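Long-range contacts in minor fimbrium subunit Mfa5 (PDB 6TO1), which serves as an accessory subunit at the tip of the minor fimbriae, type V pili that mediate biofilm formation and adhesion to host cells and other bacteria: residues P86-A91 with Q402-G407; N109-T114 with V526-G531; V113-T118 with A465-R470; Y356-I361 with T378-N383. One frame throughout, in Å; residues are numbered along the deposited sequence. Where two conformers were deposited one is given.

Contact 1. Residues P86-A91 with Q402-G407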
loop_
_atom_site.group_PDB
_atom_site.type_symbol
_atom_site.label_atom_id
_atom_site.label_comp_id
_atom_site.label_asym_id
_atom_site.label_seq_id
_atom_site.Cartn_x
_atom_site.Cartn_y
_atom_site.Cartn_z
ATOM N N PRO A 86 6.186 5.004 -5.507
ATOM C CA PRO A 86 6.291 5.313 -4.074
ATOM C C PRO A 86 5.973 4.094 -3.213
ATOM O O PRO A 86 5.179 3.230 -3.592
ATOM C CB PRO A 86 5.248 6.412 -3.863
ATOM C CG PRO A 86 5.046 7.033 -5.265
ATOM C CD PRO A 86 5.164 5.827 -6.179
ATOM N N VAL A 87 6.576 4.062 -2.034
ATOM C CA VAL A 87 6.323 2.996 -1.055
ATOM C C VAL A 87 4.995 3.232 -0.347
ATOM O O VAL A 87 4.665 4.370 0.036
ATOM C CB VAL A 87 7.477 2.935 -0.039
ATOM C CG1 VAL A 87 7.097 1.991 1.146
ATOM C CG2 VAL A 87 8.773 2.497 -0.707
ATOM N N VAL A 88 4.244 2.155 -0.121
ATOM C CA VAL A 88 2.949 2.259 0.568
ATOM C C VAL A 88 3.190 2.578 2.042
ATOM O O VAL A 88 3.986 1.870 2.709
ATOM C CB VAL A 88 2.151 0.960 0.423
ATOM C CG1 VAL A 88 0.892 1.026 1.311
ATOM C CG2 VAL A 88 1.761 0.710 -1.014
ATOM N N PRO A 89 2.566 3.625 2.581
ATOM C CA PRO A 89 2.802 3.971 3.989
ATOM C C PRO A 89 2.257 2.905 4.912
ATOM O O PRO A 89 1.208 2.312 4.653
ATOM C CB PRO A 89 2.057 5.298 4.175
ATOM C CG PRO A 89 2.072 5.909 2.747
ATOM C CD PRO A 89 1.833 4.697 1.875
ATOM N N VAL A 90 2.981 2.701 6.000
ATOM C CA VAL A 90 2.636 1.748 7.044
ATOM C C VAL A 90 2.720 2.472 8.379
ATOM O O VAL A 90 3.661 3.229 8.619
ATOM C CB VAL A 90 3.598 0.532 7.033
ATOM C CG1 VAL A 90 3.292 -0.420 8.187
ATOM C CG2 VAL A 90 3.521 -0.193 5.701
ATOM N N ALA A 91 1.789 2.171 9.283
ATOM C CA ALA A 91 1.834 2.723 10.631
ATOM C C ALA A 91 1.373 1.645 11.597
ATOM O O ALA A 91 0.609 0.741 11.226
ATOM C CB ALA A 91 0.953 3.970 10.763
ATOM N N GLN A 402 -2.393 3.223 -12.031
ATOM C CA GLN A 402 -2.296 2.065 -11.162
ATOM C C GLN A 402 -2.305 2.496 -9.700
ATOM O O GLN A 402 -1.836 3.576 -9.341
ATOM C CB GLN A 402 -1.007 1.299 -11.465
ATOM C CG GLN A 402 -0.785 0.083 -10.582
ATOM C CD GLN A 402 0.568 -0.585 -10.791
ATOM O OE1 GLN A 402 1.443 -0.086 -11.514
ATOM N NE2 GLN A 402 0.737 -1.729 -10.160
ATOM N N THR A 403 -2.822 1.622 -8.851
ATOM C CA THR A 403 -2.628 1.731 -7.415
ATOM C C THR A 403 -1.931 0.465 -6.940
ATOM O O THR A 403 -2.193 -0.632 -7.457
ATOM C CB THR A 403 -3.944 1.923 -6.669
ATOM O OG1 THR A 403 -4.803 0.826 -6.961
ATOM C CG2 THR A 403 -4.607 3.225 -7.094
ATOM N N ILE A 404 -1.028 0.628 -5.975
ATOM C CA ILE A 404 -0.244 -0.478 -5.459
ATOM C C ILE A 404 -1.130 -1.370 -4.587
ATOM O O ILE A 404 -1.835 -0.897 -3.687
ATOM C CB ILE A 404 0.968 0.056 -4.690
ATOM C CG1 ILE A 404 1.888 0.896 -5.583
ATOM C CG2 ILE A 404 1.746 -1.094 -4.059
ATOM C CD1 ILE A 404 2.455 0.117 -6.790
ATOM N N ASN A 405 -1.091 -2.674 -4.853
ATOM C CA ASN A 405 -2.011 -3.631 -4.248
ATOM C C ASN A 405 -1.550 -4.120 -2.882
ATOM O O ASN A 405 -2.383 -4.362 -2.004
ATOM C CB ASN A 405 -2.201 -4.827 -5.197
ATOM C CG ASN A 405 -3.168 -5.875 -4.659
ATOM O OD1 ASN A 405 -4.307 -5.570 -4.296
ATOM N ND2 ASN A 405 -2.719 -7.125 -4.628
ATOM N N ILE A 406 -0.249 -4.284 -2.692
ATOM C CA ILE A 406 0.302 -4.841 -1.459
ATOM C C ILE A 406 0.935 -3.731 -0.633
ATOM O O ILE A 406 1.710 -2.915 -1.148
ATOM C CB ILE A 406 1.344 -5.932 -1.743
ATOM C CG1 ILE A 406 0.786 -7.081 -2.576
ATOM C CG2 ILE A 406 1.922 -6.454 -0.413
ATOM C CD1 ILE A 406 -0.352 -7.788 -1.981
ATOM N N GLY A 407 0.637 -3.719 0.662
ATOM C CA GLY A 407 1.242 -2.753 1.550
ATOM C C GLY A 407 2.458 -3.319 2.252
ATOM O O GLY A 407 3.492 -2.663 2.343
HETATM O O HOH W 1 5.145 -0.545 2.281
#

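Contact 2. Residues N109-T114 with V526-G531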
loop_
_atom_site.group_PDB
_atom_site.type_symbol
_atom_site.label_atom_id
_atom_site.label_comp_id
_atom_site.label_asym_id
_atom_site.label_seq_id
_atom_site.Cartn_x
_atom_site.Cartn_y
_atom_site.Cartn_z
ATOM N N ASN A 109 -8.924 -7.311 37.108
ATOM C CA ASN A 109 -7.738 -6.592 36.619
ATOM C C ASN A 109 -7.392 -7.208 35.269
ATOM O O ASN A 109 -6.516 -8.059 35.138
ATOM C CB ASN A 109 -6.589 -6.697 37.614
ATOM C CG ASN A 109 -6.923 -6.053 38.966
ATOM O OD1 ASN A 109 -7.059 -4.839 39.084
ATOM N ND2 ASN A 109 -7.011 -6.879 39.998
ATOM N N ALA A 110 -8.137 -6.793 34.247
ATOM C CA ALA A 110 -8.046 -7.410 32.935
ATOM C C ALA A 110 -8.101 -6.329 31.866
ATOM O O ALA A 110 -8.865 -5.369 31.976
ATOM C CB ALA A 110 -9.171 -8.421 32.706
ATOM N N TRP A 111 -7.301 -6.514 30.824
ATOM C CA TRP A 111 -7.252 -5.573 29.712
ATOM C C TRP A 111 -7.161 -6.367 28.424
ATOM O O TRP A 111 -6.504 -7.409 28.362
ATOM C CB TRP A 111 -6.041 -4.625 29.810
ATOM C CG TRP A 111 -6.024 -3.758 31.035
ATOM C CD1 TRP A 111 -6.429 -2.456 31.126
ATOM C CD2 TRP A 111 -5.552 -4.124 32.345
ATOM N NE1 TRP A 111 -6.256 -2.001 32.410
ATOM C CE2 TRP A 111 -5.720 -3.009 33.174
ATOM C CE3 TRP A 111 -5.016 -5.291 32.888
ATOM C CZ2 TRP A 111 -5.370 -3.029 34.520
ATOM C CZ3 TRP A 111 -4.676 -5.304 34.216
ATOM C CH2 TRP A 111 -4.848 -4.184 35.010
ATOM N N ASP A 112 -7.800 -5.847 27.383
ATOM C CA ASP A 112 -7.673 -6.419 26.050
ATOM C C ASP A 112 -6.661 -5.579 25.275
ATOM O O ASP A 112 -6.873 -4.385 25.063
ATOM C CB ASP A 112 -9.019 -6.457 25.337
ATOM C CG ASP A 112 -9.924 -7.566 25.854
ATOM O OD1 ASP A 112 -9.440 -8.684 26.107
ATOM O OD2 ASP A 112 -11.126 -7.288 25.997
ATOM N N VAL A 113 -5.564 -6.198 24.877
ATOM C CA VAL A 113 -4.458 -5.499 24.230
ATOM C C VAL A 113 -4.543 -5.768 22.736
ATOM O O VAL A 113 -4.561 -6.924 22.309
ATOM C CB VAL A 113 -3.107 -5.962 24.801
ATOM C CG1 VAL A 113 -1.953 -5.332 24.031
ATOM C CG2 VAL A 113 -3.021 -5.627 26.295
ATOM N N THR A 114 -4.571 -4.714 21.943
ATOM C CA THR A 114 -4.627 -4.848 20.493
ATOM C C THR A 114 -3.351 -4.250 19.921
ATOM O O THR A 114 -2.948 -3.168 20.343
ATOM C CB THR A 114 -5.830 -4.129 19.899
ATOM O OG1 THR A 114 -7.036 -4.820 20.238
ATOM C CG2 THR A 114 -5.700 -4.090 18.346
ATOM N N VAL A 526 -0.893 0.748 32.614
ATOM C CA VAL A 526 -2.117 0.427 33.329
ATOM C C VAL A 526 -1.846 0.452 34.831
ATOM O O VAL A 526 -0.736 0.153 35.295
ATOM C CB VAL A 526 -2.718 -0.946 32.938
ATOM C CG1 VAL A 526 -3.043 -1.002 31.446
ATOM C CG2 VAL A 526 -1.801 -2.060 33.302
ATOM N N LYS A 527 -2.879 0.818 35.577
ATOM C CA LYS A 527 -2.914 0.668 37.037
ATOM C C LYS A 527 -4.022 -0.306 37.421
ATOM O O LYS A 527 -5.121 -0.277 36.854
ATOM C CB LYS A 527 -3.127 2.028 37.710
ATOM C CG LYS A 527 -1.996 3.009 37.460
ATOM C CD LYS A 527 -2.302 4.429 37.974
ATOM C CE LYS A 527 -1.178 5.383 37.563
ATOM N NZ LYS A 527 -1.430 6.790 37.932
ATOM N N LEU A 528 -3.714 -1.188 38.371
ATOM C CA LEU A 528 -4.688 -2.168 38.829
ATOM C C LEU A 528 -5.898 -1.464 39.441
ATOM O O LEU A 528 -5.778 -0.406 40.063
ATOM C CB LEU A 528 -4.052 -3.098 39.866
ATOM C CG LEU A 528 -3.355 -4.332 39.323
ATOM C CD1 LEU A 528 -2.218 -3.881 38.426
ATOM C CD2 LEU A 528 -2.820 -5.148 40.463
ATOM N N GLY A 529 -7.072 -2.054 39.241
ATOM C CA GLY A 529 -8.299 -1.499 39.784
ATOM C C GLY A 529 -8.794 -2.182 41.058
ATOM O O GLY A 529 -9.610 -1.603 41.778
ATOM N N TYR A 530 -8.320 -3.398 41.335
ATOM C CA TYR A 530 -8.769 -4.186 42.486
ATOM C C TYR A 530 -7.631 -4.954 43.131
ATOM O O TYR A 530 -6.830 -5.591 42.449
ATOM C CB TYR A 530 -9.873 -5.199 42.075
ATOM C CG TYR A 530 -11.076 -4.493 41.509
ATOM C CD1 TYR A 530 -12.129 -4.091 42.324
ATOM C CD2 TYR A 530 -11.123 -4.145 40.158
ATOM C CE1 TYR A 530 -13.195 -3.388 41.807
ATOM C CE2 TYR A 530 -12.176 -3.452 39.641
ATOM C CZ TYR A 530 -13.212 -3.078 40.456
ATOM O OH TYR A 530 -14.264 -2.387 39.918
ATOM N N GLY A 531 -7.597 -4.950 44.465
ATOM C CA GLY A 531 -6.645 -5.735 45.212
ATOM C C GLY A 531 -7.342 -6.788 46.061
ATOM O O GLY A 531 -8.556 -7.000 45.958
#

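Contact 3. Residues V113-T118 with A465-R470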
loop_
_atom_site.group_PDB
_atom_site.type_symbol
_atom_site.label_atom_id
_atom_site.label_comp_id
_atom_site.label_asym_id
_atom_site.label_seq_id
_atom_site.Cartn_x
_atom_site.Cartn_y
_atom_site.Cartn_z
ATOM N N VAL A 113 -5.564 -6.198 24.877
ATOM C CA VAL A 113 -4.458 -5.499 24.230
ATOM C C VAL A 113 -4.543 -5.768 22.736
ATOM O O VAL A 113 -4.561 -6.924 22.309
ATOM C CB VAL A 113 -3.107 -5.962 24.801
ATOM C CG1 VAL A 113 -1.953 -5.332 24.031
ATOM C CG2 VAL A 113 -3.021 -5.627 26.295
ATOM N N THR A 114 -4.571 -4.714 21.943
ATOM C CA THR A 114 -4.627 -4.848 20.493
ATOM C C THR A 114 -3.351 -4.250 19.921
ATOM O O THR A 114 -2.948 -3.168 20.343
ATOM C CB THR A 114 -5.830 -4.129 19.899
ATOM O OG1 THR A 114 -7.036 -4.820 20.238
ATOM C CG2 THR A 114 -5.700 -4.090 18.346
ATOM N N LEU A 115 -2.710 -4.973 19.000
ATOM C CA LEU A 115 -1.641 -4.455 18.153
ATOM C C LEU A 115 -2.192 -4.369 16.739
ATOM O O LEU A 115 -2.802 -5.331 16.248
ATOM C CB LEU A 115 -0.408 -5.356 18.185
ATOM C CG LEU A 115 0.432 -5.237 19.460
ATOM C CD1 LEU A 115 -0.276 -6.085 20.533
ATOM C CD2 LEU A 115 1.839 -5.680 19.211
ATOM N N LYS A 116 -1.994 -3.222 16.099
ATOM C CA LYS A 116 -2.653 -2.921 14.836
ATOM C C LYS A 116 -1.641 -2.359 13.848
ATOM O O LYS A 116 -0.824 -1.497 14.198
ATOM C CB LYS A 116 -3.773 -1.922 15.050
ATOM C CG LYS A 116 -4.541 -1.533 13.795
ATOM C CD LYS A 116 -5.436 -0.318 14.060
ATOM C CE LYS A 116 -6.697 -0.668 14.821
ATOM N NZ LYS A 116 -7.516 0.546 15.134
ATOM N N ILE A 117 -1.711 -2.865 12.624
ATOM C CA ILE A 117 -0.891 -2.426 11.507
ATOM C C ILE A 117 -1.849 -1.867 10.465
ATOM O O ILE A 117 -2.786 -2.558 10.054
ATOM C CB ILE A 117 -0.069 -3.586 10.914
ATOM C CG1 ILE A 117 0.799 -4.253 11.973
ATOM C CG2 ILE A 117 0.797 -3.049 9.760
ATOM C CD1 ILE A 117 1.362 -5.635 11.497
ATOM N N THR A 118 -1.599 -0.640 10.020
ATOM C CA THR A 118 -2.440 0.014 9.033
ATOM C C THR A 118 -1.599 0.381 7.815
ATOM O O THR A 118 -0.503 0.945 7.947
ATOM C CB THR A 118 -3.102 1.274 9.599
ATOM O OG1 THR A 118 -3.907 0.921 10.722
ATOM C CG2 THR A 118 -4.011 1.903 8.555
ATOM N N ALA A 465 -4.502 -4.802 9.897
ATOM C CA ALA A 465 -4.328 -6.128 10.473
ATOM C C ALA A 465 -4.210 -5.979 11.991
ATOM O O ALA A 465 -3.602 -5.021 12.488
ATOM C CB ALA A 465 -3.097 -6.822 9.889
ATOM N N THR A 466 -4.837 -6.892 12.729
ATOM C CA THR A 466 -4.831 -6.768 14.182
ATOM C C THR A 466 -4.711 -8.130 14.842
ATOM O O THR A 466 -5.101 -9.157 14.282
ATOM C CB THR A 466 -6.112 -6.101 14.721
ATOM O OG1 THR A 466 -7.253 -6.871 14.297
ATOM C CG2 THR A 466 -6.228 -4.702 14.260
ATOM N N ILE A 467 -4.081 -8.127 16.016
ATOM C CA ILE A 467 -4.201 -9.210 16.973
ATOM C C ILE A 467 -4.695 -8.573 18.263
ATOM O O ILE A 467 -4.361 -7.423 18.585
ATOM C CB ILE A 467 -2.903 -9.993 17.234
ATOM C CG1 ILE A 467 -1.842 -9.121 17.883
ATOM C CG2 ILE A 467 -2.389 -10.639 15.940
ATOM C CD1 ILE A 467 -0.618 -9.917 18.272
ATOM N N THR A 468 -5.503 -9.335 19.004
ATOM C CA THR A 468 -6.012 -8.894 20.291
ATOM C C THR A 468 -5.959 -10.090 21.238
ATOM O O THR A 468 -6.356 -11.195 20.864
ATOM C CB THR A 468 -7.444 -8.379 20.192
ATOM O OG1 THR A 468 -7.496 -7.257 19.308
ATOM C CG2 THR A 468 -7.963 -7.961 21.565
ATOM N N TYR A 469 -5.448 -9.849 22.440
ATOM C CA TYR A 469 -5.337 -10.847 23.500
ATOM C C TYR A 469 -5.650 -10.178 24.827
ATOM O O TYR A 469 -5.417 -8.980 25.005
ATOM C CB TYR A 469 -3.933 -11.489 23.536
ATOM C CG TYR A 469 -2.770 -10.534 23.703
ATOM C CD1 TYR A 469 -2.278 -10.222 24.963
ATOM C CD2 TYR A 469 -2.143 -9.938 22.597
ATOM C CE1 TYR A 469 -1.209 -9.345 25.135
ATOM C CE2 TYR A 469 -1.062 -9.048 22.771
ATOM C CZ TYR A 469 -0.594 -8.766 24.032
ATOM O OH TYR A 469 0.473 -7.909 24.234
ATOM N N ARG A 470 -6.161 -10.966 25.770
ATOM C CA ARG A 470 -6.458 -10.482 27.112
ATOM C C ARG A 470 -5.298 -10.772 28.056
ATOM O O ARG A 470 -4.703 -11.857 28.016
ATOM C CB ARG A 470 -7.733 -11.125 27.658
ATOM C CG ARG A 470 -8.187 -10.551 28.988
ATOM C CD ARG A 470 -9.664 -10.844 29.291
ATOM N NE ARG A 470 -10.536 -10.114 28.379
ATOM C CZ ARG A 470 -11.858 -10.050 28.490
ATOM N NH1 ARG A 470 -12.479 -10.665 29.495
ATOM N NH2 ARG A 470 -12.552 -9.351 27.608
#

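Contact 4. Residues Y356-I361 with T378-N383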
loop_
_atom_site.group_PDB
_atom_site.type_symbol
_atom_site.label_atom_id
_atom_site.label_comp_id
_atom_site.label_asym_id
_atom_site.label_seq_id
_atom_site.Cartn_x
_atom_site.Cartn_y
_atom_site.Cartn_z
ATOM N N TYR A 356 8.442 4.254 -23.215
ATOM C CA TYR A 356 7.088 4.769 -23.277
ATOM C C TYR A 356 6.150 3.716 -23.864
ATOM O O TYR A 356 6.526 2.970 -24.768
ATOM C CB TYR A 356 7.013 6.040 -24.122
ATOM C CG TYR A 356 8.029 7.115 -23.773
ATOM C CD1 TYR A 356 8.610 7.177 -22.507
ATOM C CD2 TYR A 356 8.418 8.048 -24.710
ATOM C CE1 TYR A 356 9.539 8.155 -22.184
ATOM C CE2 TYR A 356 9.341 9.035 -24.395
ATOM C CZ TYR A 356 9.915 9.063 -23.132
ATOM O OH TYR A 356 10.828 10.018 -22.795
ATOM N N THR A 357 4.918 3.676 -23.356
ATOM C CA THR A 357 3.866 2.816 -23.882
ATOM C C THR A 357 3.112 3.580 -24.963
ATOM O O THR A 357 2.727 4.732 -24.756
ATOM C CB THR A 357 2.914 2.395 -22.760
ATOM O OG1 THR A 357 3.651 1.654 -21.791
ATOM C CG2 THR A 357 1.796 1.538 -23.289
ATOM N N ILE A 358 2.898 2.937 -26.103
ATOM C CA ILE A 358 2.262 3.591 -27.237
ATOM C C ILE A 358 0.932 2.922 -27.515
ATOM O O ILE A 358 0.890 1.726 -27.828
ATOM C CB ILE A 358 3.124 3.554 -28.516
ATOM C CG1 ILE A 358 4.569 3.833 -28.167
ATOM C CG2 ILE A 358 2.538 4.510 -29.540
ATOM C CD1 ILE A 358 4.823 5.154 -27.544
ATOM N N HIS A 359 -0.134 3.723 -27.494
ATOM C CA HIS A 359 -1.470 3.318 -27.895
ATOM C C HIS A 359 -1.837 4.009 -29.201
ATOM O O HIS A 359 -1.570 5.206 -29.370
ATOM C CB HIS A 359 -2.510 3.719 -26.855
ATOM C CG HIS A 359 -2.118 3.405 -25.453
ATOM N ND1 HIS A 359 -2.643 2.330 -24.766
ATOM C CD2 HIS A 359 -1.268 4.024 -24.602
ATOM C CE1 HIS A 359 -2.117 2.298 -23.554
ATOM N NE2 HIS A 359 -1.290 3.321 -23.425
ATOM N N THR A 360 -2.462 3.283 -30.113
ATOM C CA THR A 360 -2.913 3.913 -31.344
ATOM C C THR A 360 -4.385 3.590 -31.538
ATOM O O THR A 360 -4.853 2.500 -31.221
ATOM C CB THR A 360 -2.115 3.466 -32.581
ATOM O OG1 THR A 360 -2.195 2.041 -32.690
ATOM C CG2 THR A 360 -0.673 3.880 -32.468
ATOM N N ILE A 361 -5.102 4.546 -32.108
ATOM C CA ILE A 361 -6.539 4.437 -32.316
ATOM C C ILE A 361 -6.793 4.828 -33.755
ATOM O O ILE A 361 -6.442 5.934 -34.164
ATOM C CB ILE A 361 -7.324 5.341 -31.349
ATOM C CG1 ILE A 361 -6.937 5.020 -29.910
ATOM C CG2 ILE A 361 -8.799 5.189 -31.582
ATOM C CD1 ILE A 361 -7.550 5.984 -28.911
ATOM N N THR A 378 2.959 0.814 -34.955
ATOM C CA THR A 378 3.318 2.012 -34.226
ATOM C C THR A 378 3.051 1.830 -32.734
ATOM O O THR A 378 3.841 2.282 -31.894
ATOM C CB THR A 378 2.507 3.204 -34.765
ATOM O OG1 THR A 378 2.713 3.368 -36.170
ATOM C CG2 THR A 378 2.897 4.474 -34.075
ATOM N N ALA A 379 1.984 1.099 -32.397
ATOM C CA ALA A 379 1.646 0.838 -31.009
ATOM C C ALA A 379 2.644 -0.127 -30.374
ATOM O O ALA A 379 3.431 -0.795 -31.052
ATOM C CB ALA A 379 0.246 0.241 -30.901
ATOM N N THR A 380 2.584 -0.211 -29.044
ATOM C CA THR A 380 3.476 -1.101 -28.308
ATOM C C THR A 380 3.340 -2.537 -28.786
ATOM O O THR A 380 4.338 -3.257 -28.906
ATOM C CB THR A 380 3.174 -1.006 -26.816
ATOM O OG1 THR A 380 3.743 0.201 -26.299
ATOM C CG2 THR A 380 3.781 -2.178 -26.032
ATOM N N ASP A 381 2.115 -2.965 -29.050
ATOM C CA ASP A 381 1.829 -4.250 -29.679
ATOM C C ASP A 381 0.457 -4.118 -30.323
ATOM O O ASP A 381 -0.224 -3.098 -30.176
ATOM C CB ASP A 381 1.886 -5.405 -28.671
ATOM C CG ASP A 381 1.042 -5.147 -27.443
ATOM O OD1 ASP A 381 -0.112 -4.702 -27.592
ATOM O OD2 ASP A 381 1.518 -5.414 -26.324
ATOM N N GLU A 382 0.034 -5.171 -31.025
ATOM C CA GLU A 382 -1.229 -5.093 -31.747
ATOM C C GLU A 382 -2.396 -4.859 -30.798
ATOM O O GLU A 382 -3.379 -4.203 -31.169
ATOM C CB GLU A 382 -1.469 -6.368 -32.568
ATOM C CG GLU A 382 -2.910 -6.518 -33.012
ATOM C CD GLU A 382 -3.062 -7.405 -34.240
ATOM O OE1 GLU A 382 -4.196 -7.520 -34.750
ATOM O OE2 GLU A 382 -2.043 -7.966 -34.698
ATOM N N ASN A 383 -2.302 -5.376 -29.572
ATOM C CA ASN A 383 -3.364 -5.192 -28.593
ATOM C C ASN A 383 -3.432 -3.770 -28.045
ATOM O O ASN A 383 -4.405 -3.442 -27.365
ATOM C CB ASN A 383 -3.185 -6.176 -27.445
ATOM C CG ASN A 383 -3.596 -7.593 -27.831
ATOM O OD1 ASN A 383 -4.243 -7.806 -28.862
ATOM N ND2 ASN A 383 -3.214 -8.567 -27.016
HETATM O O HOH W 2 6.184 0.250 -25.496
#

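Contact 1. Residues P86-A91 with Q402-G407
Val88 reaches across from residues 86-91 and packs against the bend that the chain makes between Ile404 and Gly407. Its CB sits 4.0 Å from Gly407 CA, so the side chain meets the other segment from its first carbon onward. From there the two methyls part. CG1, anti to the backbone N (chi1 172°), runs on beside the glycine and comes within 3.8 Å of the same Gly407 CA. CG2 goes toward the other arm of the bend. It lies 3.5 Å from Ile404 CG2 and 3.6 Å from Ile406 O, and the valine and isoleucine side chains slide past one another in opposite directions. The carbonyl oxygen Ile406 O is thus covered by a methyl, and it is a buried acceptor with no polar partner in the model. Further along, Val90 CG2 brushes Gly407 O at 4.2 Å. The polar link is made by a water, which donates to Val88 O and to Gly407 O, both at 2.7 Å, and so ties the two backbones together beside the valine. Outside the pair, Ser511 OG bonds to Val88 N, and Ser461 OG to Ile404 O. The contact lies where the von Willebrand factor A sheet around strand 126-133 gives way to the all-beta part holding strands 90-98, 110-119 and 408-417, consistent with a domain junction. Residues 86-91 lead into strand 90-98, residues 402-407 lie in the loop between helix 390-395 and strand 408-417, and both pair through their backbones with the connection between strands 110-119 and 126-133.

Contact 2. Residues N109-T114 with V526-G531
Trp111 and Val526 meet face-on: the valine lies over one face of the indole, with CG1 3.6 Å from the centroid of the five-membered ring and 17° off its normal, a CH-pi contact. Its CB stands over the same face but nearer the rim, 3.7 Å from Trp111 CE2. The six-membered end of the indole meets the chain differently, edge-on, with Lys527 O lying in the ring plane 3.6 Å from Trp111 CZ2. The indole thus has a methyl over the face of its five-membered ring and a carbonyl oxygen beside the edge of its six-membered ring. Two residues earlier, the amide of Asn109 grips the backbone of Gly529 and Tyr530. Its OD1 takes two backbone N-H groups: Gly529 N at 2.8 Å, nearly in line with the CG-OD1 bond, and Tyr530 N at 3.0 Å, in the carbonyl plane on a lone pair. ND2 donates to Tyr530 O at 2.8 Å, tilted somewhat out of the amide plane. With three bonds on its two polar atoms the amide cannot easily rotate, and Leu528 CB packs 3.6 Å from Asn109 OD1. The contact joins the sheet of strand 110-119 to that of strand 530-539, consistent with an interface between two domains of the subunit. Strand 110-119 lies between strands 90-98 and 463-473, residues 526-531 lead into strand 530-539, and helix 475-480 covers the seam, with Leu475 touching both Asn109 and Leu528.

Contact 3. Residues V113-T118 with A465-R470
Val113 stands over a face of the Tyr469 ring, its CB 4.1 Å from the centroid and 21° off the normal, while CG1 reaches out to the phenol end. The tyrosine is turned this way by chi1 of 57°, which sets CG between its own backbone N and carbonyl carbon. Leu115 crosses the same ring obliquely, CD1 being 3.8 Å from Tyr469 CE2, and its CB touches Ile467 CG1. With Ile117 and Ala465 these residues form the apolar face of a strand pair. Within this face Tyr469 OH hydrogen-bonds to Asp415 of strand 408-417. Beneath the side chains, six backbone hydrogen bonds join the hydrogen-bonded pairs Val113 with Tyr469, Leu115 with Ile467 and Ile117 with Ala465; the strand axes are antiparallel within 10° and approach to 4.7 Å. The other face carries the non-hydrogen-bonded pairs and is polar. Thr114 and Thr468 share a short hydroxyl-hydroxyl bond, OG1 to OG1 2.6 Å. At the next pair Lys116 lies alongside Thr466, its CG 3.6 Å from Thr466 CG2, before the chain bends away and its ammonium has a long, weak ion pair with Glu464 and a weak hydrogen bond to Tyr95. The apolar face packs on strands 408-417 and 451-455 in the manner of a beta sandwich: Leu115 on Val413, Ile467 and Ala465 on Trp454. Strand 90-98 borders the other edge of strand 110-119.

Contact 4. Residues Y356-I361 with T378-N383
Two hydrogen bonds clamp Thr380 onto Ile358. Ile358 N donates to Thr380 OG1 at 2.9 Å and 178°, almost perfectly straight, and Thr380 N donates back to Ile358 O at 2.8 Å. The hydroxyl can reach because OG1 is anti to the carbonyl carbon (chi1 -77°), beside the backbone N that makes the return bond. A water extends this polar group, lying 2.6 Å from Thr380 OG1 and donating to Tyr356 O. Packing surrounds these bonds: Ile358 CG2 sits 3.5 Å from Thr378 O. Farther along, at Thr360, Ala379 CB lies 3.5 Å from Thr360 OG1, and the methyls Thr360 CG2 and Thr378 CG2 meet at 4.0 Å with their side chains crossing at about a right angle. The hydroxyl of Thr360 bonds to Leu375 O and that of Thr378 to Ser374 O, both in helix 369-378. Here the chain leaves that helix and turns back to the parallel strand 385-387, a beta-alpha-beta crossover of the von Willebrand factor A fold. Chemically, Thr380 satisfies the N-H of Ile358 with its hydroxyl and the C=O with its backbone N-H, covering the strand edge before backbone pairing with His384 begins at Thr360.

How the contacts relate
Contacts 1, 3 and 2 follow one another, in that order, along strands 90-98 and 110-119, with the centres of 1 and 2 about 36 Å apart, while contact 4 belongs to the von Willebrand factor A domain. Contacts 2 and 3 share Val113 and Thr114 on strand 110-119, their centres about 17 Å apart, and the salt bridge between Asp112 OD1 and Arg470 NE, 2.9 Å, ties them. Contact 3 meets contact 1 at the other end of that strand, where Ala91 O lies 2.9 Å from Thr118 N, probably a hydrogen bond. Contacts 2 and 4 mark the two ends of the series, with centres about 64 Å apart. The bound magnesium ion lies about 14 Å from the side chain of Thr378 in contact 4.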